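Local coordinates for exported protein (Bacteroides fragilis, PDB 3MSW) that is of unknown function but is probably exported from the cell and folds as a single-layer beta-sheet of consecutive hairpins, at residues Gln110-Ala116 with Leu128-Thr134; Pro37-Lys42 with Lys54-Trp59. All coordinates share one frame; numbering follows the deposited sequence. Where two conformers were deposited one is given.

Contacts 1 and 2 lie in two hairpins of the same antiparallel sheet, whose strands lie side by side in chain order; their centres are about 29 Å apart, on opposite sides of the chain's centre, and their nearest atoms about 16 Å. Both are surface contacts, as a single layer implies, and share no strand. Contact 2 (37-42 with 54-59) sits on two interior strands, each flanked by another, and aromatic rings, lysine chains and a cation-pi pair carry its side-chain packing. Contact 1 (110-116 with 128-134) ends the sheet at one of its two outermost strands, where aliphatic contacts, a threonine hydroxyl bonded to a backbone carbonyl and a bound propanediol appear; each contact has one bridging water.

Contact 1. Residues Gln110-Ala116 with Leu128-Thr134; sequences QLIAQYA and LEKDALT. With PGR (R-1,2-propanediol), chain E.
This is the last beta hairpin of the single-layer sheet: strand 111-120 pairs antiparallel with the outermost strand 125-133, and Gln-114 and Ala-132 form a hydrogen-bonded pair, each N bonded to the other's O. Glu-129 and Lys-130 form a classic beta bulge opposite Ala-116. Glu-129 N at 2.8 Å and Lys-130 N at 3.2 Å both reach Ala-116 O, from the same face of its plane. On the face of Ala-113 and Tyr-115, the Tyr-115 ring leans across Asp-131, where CB, not the carboxylate, makes the contact, 3.6 Å from Tyr-115 CD2. Leu-128 CD1 comes to the edge of that ring. Leu-133 lies alongside Ile-112, its CD2 3.8 Å from Ile-112 CG2. On the other face, a water donates to both Gln-114 OE1 and Ala-132 O, tying side chain to opposing strand. The outer N-H of Leu-133 points almost straight (178°) at O1 of a propanediol, probably from the crystallisation liquor. Beyond the strand's end, Thr-134 turns OG1 between its backbone N and carbonyl carbon (chi1 53°), which places OG1 2.8 Å from Leu-111 O. The same oxygen also accepts from Gln-110 NE2 at 2.8 Å.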
# COMPACT_ATOMS: atom_id res chain seq x y z
N GLN A 110 -0.94 -10.73 19.50
CA GLN A 110 -1.06 -9.45 20.19
C GLN A 110 0.13 -8.59 19.71
O GLN A 110 1.27 -9.06 19.74
CB GLN A 110 -0.97 -9.68 21.72
CG GLN A 110 -0.57 -8.43 22.53
CD GLN A 110 -1.60 -7.31 22.49
OE1 GLN A 110 -2.76 -7.50 22.81
NE2 GLN A 110 -1.18 -6.11 22.19
N LEU A 111 -0.10 -7.34 19.27
CA LEU A 111 1.00 -6.48 18.85
C LEU A 111 1.91 -6.18 20.05
O LEU A 111 1.40 -5.80 21.10
CB LEU A 111 0.45 -5.16 18.29
CG LEU A 111 1.49 -4.23 17.67
CD1 LEU A 111 2.11 -4.85 16.38
CD2 LEU A 111 0.89 -2.84 17.41
N ILE A 112 3.24 -6.37 19.89
CA ILE A 112 4.22 -6.04 20.93
C ILE A 112 4.76 -4.65 20.61
O ILE A 112 4.78 -3.80 21.51
CB ILE A 112 5.41 -7.04 21.03
CG1 ILE A 112 4.96 -8.47 21.42
CG2 ILE A 112 6.45 -6.52 22.06
CD1 ILE A 112 6.07 -9.52 21.24
N ALA A 113 5.26 -4.45 19.36
CA ALA A 113 5.88 -3.20 18.93
C ALA A 113 5.68 -2.89 17.47
O ALA A 113 5.57 -3.78 16.63
CB ALA A 113 7.37 -3.23 19.24
N GLN A 114 5.66 -1.59 17.16
CA GLN A 114 5.56 -1.14 15.78
C GLN A 114 6.62 -0.09 15.54
O GLN A 114 6.93 0.68 16.44
CB GLN A 114 4.14 -0.67 15.42
CG GLN A 114 3.67 0.57 16.17
CD GLN A 114 2.17 0.73 16.09
OE1 GLN A 114 1.48 0.79 17.11
NE2 GLN A 114 1.63 0.81 14.89
N TYR A 115 7.21 -0.12 14.34
CA TYR A 115 8.28 0.75 13.91
C TYR A 115 7.93 1.31 12.54
O TYR A 115 7.39 0.58 11.68
CB TYR A 115 9.61 -0.02 13.80
CG TYR A 115 10.04 -0.69 15.08
CD1 TYR A 115 9.63 -1.99 15.39
CD2 TYR A 115 10.95 -0.08 15.93
CE1 TYR A 115 10.03 -2.61 16.57
CE2 TYR A 115 11.36 -0.70 17.12
CZ TYR A 115 10.91 -1.97 17.42
OH TYR A 115 11.32 -2.56 18.59
N ALA A 116 8.29 2.58 12.30
CA ALA A 116 8.09 3.25 10.98
C ALA A 116 9.38 3.96 10.64
O ALA A 116 10.03 4.52 11.54
CB ALA A 116 6.96 4.27 11.05
N LEU A 128 14.59 6.31 11.50
CA LEU A 128 13.50 5.90 12.37
C LEU A 128 12.56 7.09 12.62
O LEU A 128 13.02 8.14 13.03
CB LEU A 128 14.04 5.34 13.71
CG LEU A 128 13.00 4.90 14.70
CD1 LEU A 128 12.35 3.57 14.27
CD2 LEU A 128 13.63 4.73 16.11
N GLU A 129 11.24 6.89 12.42
CA GLU A 129 10.23 7.93 12.61
C GLU A 129 9.33 7.61 13.78
O GLU A 129 8.82 8.53 14.43
CB GLU A 129 9.37 8.08 11.33
CG GLU A 129 10.18 8.47 10.10
CD GLU A 129 10.50 9.94 9.98
OE1 GLU A 129 9.55 10.74 9.80
OE2 GLU A 129 11.70 10.29 10.00
N LYS A 130 9.10 6.32 14.04
CA LYS A 130 8.24 5.87 15.12
C LYS A 130 8.67 4.51 15.63
O LYS A 130 9.10 3.67 14.84
CB LYS A 130 6.76 5.87 14.68
CG LYS A 130 5.78 5.56 15.81
CD LYS A 130 4.34 5.63 15.34
CE LYS A 130 3.40 4.90 16.26
NZ LYS A 130 2.01 4.91 15.73
N ASP A 131 8.65 4.34 16.96
CA ASP A 131 8.91 3.06 17.65
C ASP A 131 8.10 3.07 18.93
O ASP A 131 8.35 3.91 19.81
CB ASP A 131 10.41 2.81 17.93
CG ASP A 131 11.05 3.70 18.97
OD1 ASP A 131 11.14 4.94 18.72
OD2 ASP A 131 11.49 3.17 20.01
N ALA A 132 7.12 2.17 19.05
CA ALA A 132 6.31 2.17 20.27
C ALA A 132 5.85 0.78 20.63
O ALA A 132 5.48 -0.02 19.76
CB ALA A 132 5.10 3.09 20.10
N LEU A 133 5.90 0.49 21.93
CA LEU A 133 5.39 -0.74 22.50
C LEU A 133 3.91 -0.49 22.78
O LEU A 133 3.51 0.66 22.99
CB LEU A 133 6.09 -1.07 23.83
CG LEU A 133 7.52 -1.64 23.80
CD1 LEU A 133 8.13 -1.63 25.23
CD2 LEU A 133 7.54 -3.08 23.30
N THR A 134 3.10 -1.54 22.78
CA THR A 134 1.69 -1.41 23.14
C THR A 134 1.59 -1.37 24.68
O THR A 134 2.48 -1.93 25.36
CB THR A 134 0.92 -2.62 22.63
OG1 THR A 134 1.56 -3.80 23.11
CG2 THR A 134 0.76 -2.60 21.09
C1 PGR E . 5.82 2.77 24.27
C2 PGR E . 5.72 4.25 24.66
C3 PGR E . 5.02 5.05 23.52
O1 PGR E . 7.11 2.52 23.70
O2 PGR E . 4.98 4.32 25.89
O HOH W 1 2.66 -0.18 19.34

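Contact 2. Residues Pro37-Lys42 with Lys54-Trp59; sequences PVKMYK and KSTYAW
A two-stranded antiparallel contact within the sheet, this pairing joins strands 35-46 and 51-60, the two arms of one hairpin, with strand 18-27 on one flank and strand 65-77 on the other. Met-40 (a selenomethionine) with Tyr-57 and Lys-42 with Ser-55 are hydrogen-bonded pairs; Tyr-57 N reaches Met-40 O at 2.8 Å. Side chains alternate between the faces. On the face of Lys-39 and Tyr-41, the Tyr-41 ring is met by two residues of the opposite strand, one over a face and one at the edge. Lys-54 runs beside it, pointing the same way: CE lies over one face toward the rim, 4.0 Å from the ring centroid, and NZ lies 4.2 Å from that centroid and 4° off the ring normal, a cation-pi contact. Thr-56 comes up at the edge, with CB in the ring plane and CG2 3.5 Å from Tyr-41 CE1. Lys-39 bends at chi2 and chi3, laying CD 3.9 Å from Ala-58 CA, while its NZ makes a salt bridge with Glu-69 on the next strand. The other face carries Met-40, Lys-42, Ser-55 and Tyr-57. In one of its two conformers Lys-42 crosses Tyr-57 at about a right angle, CG 3.8 Å from Tyr-57 CE2, and the selenomethionine methyl CE approaches CD2 of the same ring. Ser-55 OG bonds to Arg-71 and shares a water with Lys-42 O. At the end of the pairing, Trp-59 holds CG anti to its backbone N (chi1 -169°), which brings the indole against Pro-37; CG of the proline sits over the six-membered ring, 4.1 Å from its centroid, as a CH-pi contact. The indole also meets Trp-66 edge-to-face. The arrangement is that of a hairpin within a single-layer antiparallel sheet whose strands follow one another in chain order, consistent with an origin in beta-hairpin repeats.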
# COMPACT_ATOMS: atom_id res chain seq x y z
N PRO A 37 -12.74 6.04 -13.39
CA PRO A 37 -11.62 5.37 -12.69
C PRO A 37 -10.63 6.38 -12.14
O PRO A 37 -10.41 7.44 -12.74
CB PRO A 37 -10.98 4.48 -13.76
CG PRO A 37 -11.45 5.01 -15.06
CD PRO A 37 -12.72 5.78 -14.85
N VAL A 38 -10.11 6.09 -10.95
CA VAL A 38 -9.18 6.98 -10.27
C VAL A 38 -7.91 6.21 -9.92
O VAL A 38 -6.79 6.71 -10.12
CB VAL A 38 -9.85 7.61 -8.99
CG1 VAL A 38 -8.83 8.32 -8.11
CG2 VAL A 38 -10.96 8.58 -9.38
N LYS A 39 -8.08 4.99 -9.37
CA LYS A 39 -6.96 4.22 -8.88
C LYS A 39 -7.22 2.76 -9.08
O LYS A 39 -8.38 2.33 -9.15
CB LYS A 39 -6.79 4.52 -7.35
CG LYS A 39 -5.35 4.73 -6.86
CD LYS A 39 -4.78 6.07 -7.36
CE LYS A 39 -4.49 7.06 -6.26
NZ LYS A 39 -3.88 8.27 -6.83
N MSE A 40 -6.15 1.98 -9.23
CA MSE A 40 -6.25 0.53 -9.32
C MSE A 40 -5.12 -0.16 -8.57
O MSE A 40 -3.95 0.19 -8.73
CB MSE A 40 -6.32 0.04 -10.75
CG MSE A 40 -6.54 -1.49 -10.82
SE MSE A 40 -6.85 -1.89 -12.59
CE MSE A 40 -5.05 -1.51 -13.32
N TYR A 41 -5.49 -1.16 -7.75
CA TYR A 41 -4.52 -1.95 -7.00
C TYR A 41 -4.54 -3.35 -7.55
O TYR A 41 -5.61 -3.94 -7.70
CB TYR A 41 -4.85 -1.99 -5.51
CG TYR A 41 -5.13 -0.65 -4.87
CD1 TYR A 41 -4.24 0.41 -5.01
CD2 TYR A 41 -6.22 -0.47 -4.03
CE1 TYR A 41 -4.46 1.64 -4.39
CE2 TYR A 41 -6.47 0.76 -3.41
CZ TYR A 41 -5.58 1.81 -3.59
OH TYR A 41 -5.81 3.02 -2.98
N LYS A 42 -3.35 -3.88 -7.82
CA LYS A 42 -3.15 -5.25 -8.29
C LYS A 42 -2.38 -6.00 -7.21
O LYS A 42 -1.35 -5.51 -6.75
CB LYS A 42 -2.38 -5.28 -9.62
CG LYS A 42 -3.12 -4.62 -10.79
CD LYS A 42 -4.21 -5.54 -11.35
CE LYS A 42 -4.86 -4.96 -12.58
NZ LYS A 42 -6.20 -5.53 -12.82
N LYS A 54 1.62 -5.45 -3.65
CA LYS A 54 0.52 -4.62 -4.06
C LYS A 54 1.07 -3.53 -4.96
O LYS A 54 1.94 -2.78 -4.52
CB LYS A 54 -0.18 -3.99 -2.86
CG LYS A 54 -1.30 -3.03 -3.27
CD LYS A 54 -1.94 -2.45 -2.02
CE LYS A 54 -2.34 -1.03 -2.16
NZ LYS A 54 -2.96 -0.53 -0.91
N SER A 55 0.63 -3.49 -6.22
CA SER A 55 1.05 -2.45 -7.15
C SER A 55 -0.11 -1.49 -7.32
O SER A 55 -1.24 -1.93 -7.56
CB SER A 55 1.45 -3.07 -8.48
OG SER A 55 2.57 -3.91 -8.28
N THR A 56 0.15 -0.18 -7.22
CA THR A 56 -0.86 0.87 -7.34
C THR A 56 -0.69 1.66 -8.64
O THR A 56 0.43 2.06 -8.99
CB THR A 56 -0.73 1.79 -6.09
OG1 THR A 56 -0.92 1.01 -4.91
CG2 THR A 56 -1.68 2.93 -6.10
N TYR A 57 -1.81 1.93 -9.32
CA TYR A 57 -1.85 2.66 -10.58
C TYR A 57 -2.81 3.81 -10.43
O TYR A 57 -3.83 3.69 -9.75
CB TYR A 57 -2.27 1.75 -11.77
CG TYR A 57 -1.35 0.56 -11.93
CD1 TYR A 57 -0.20 0.64 -12.71
CD2 TYR A 57 -1.57 -0.62 -11.22
CE1 TYR A 57 0.71 -0.41 -12.77
CE2 TYR A 57 -0.68 -1.69 -11.30
CZ TYR A 57 0.46 -1.58 -12.07
OH TYR A 57 1.35 -2.61 -12.13
N ALA A 58 -2.46 4.94 -11.06
CA ALA A 58 -3.30 6.12 -11.02
C ALA A 58 -3.80 6.36 -12.45
O ALA A 58 -3.05 6.13 -13.42
CB ALA A 58 -2.48 7.31 -10.53
N TRP A 59 -5.05 6.81 -12.59
CA TRP A 59 -5.62 7.12 -13.90
C TRP A 59 -5.02 8.41 -14.42
O TRP A 59 -5.14 9.46 -13.77
CB TRP A 59 -7.15 7.23 -13.87
CG TRP A 59 -7.75 7.29 -15.25
CD1 TRP A 59 -8.32 8.38 -15.85
CD2 TRP A 59 -7.83 6.22 -16.21
NE1 TRP A 59 -8.75 8.06 -17.11
CE2 TRP A 59 -8.48 6.73 -17.35
CE3 TRP A 59 -7.42 4.87 -16.20
CZ2 TRP A 59 -8.76 5.94 -18.48
CZ3 TRP A 59 -7.66 4.10 -17.33
CH2 TRP A 59 -8.31 4.64 -18.46
O HOH W 2 1.48 -6.59 -7.68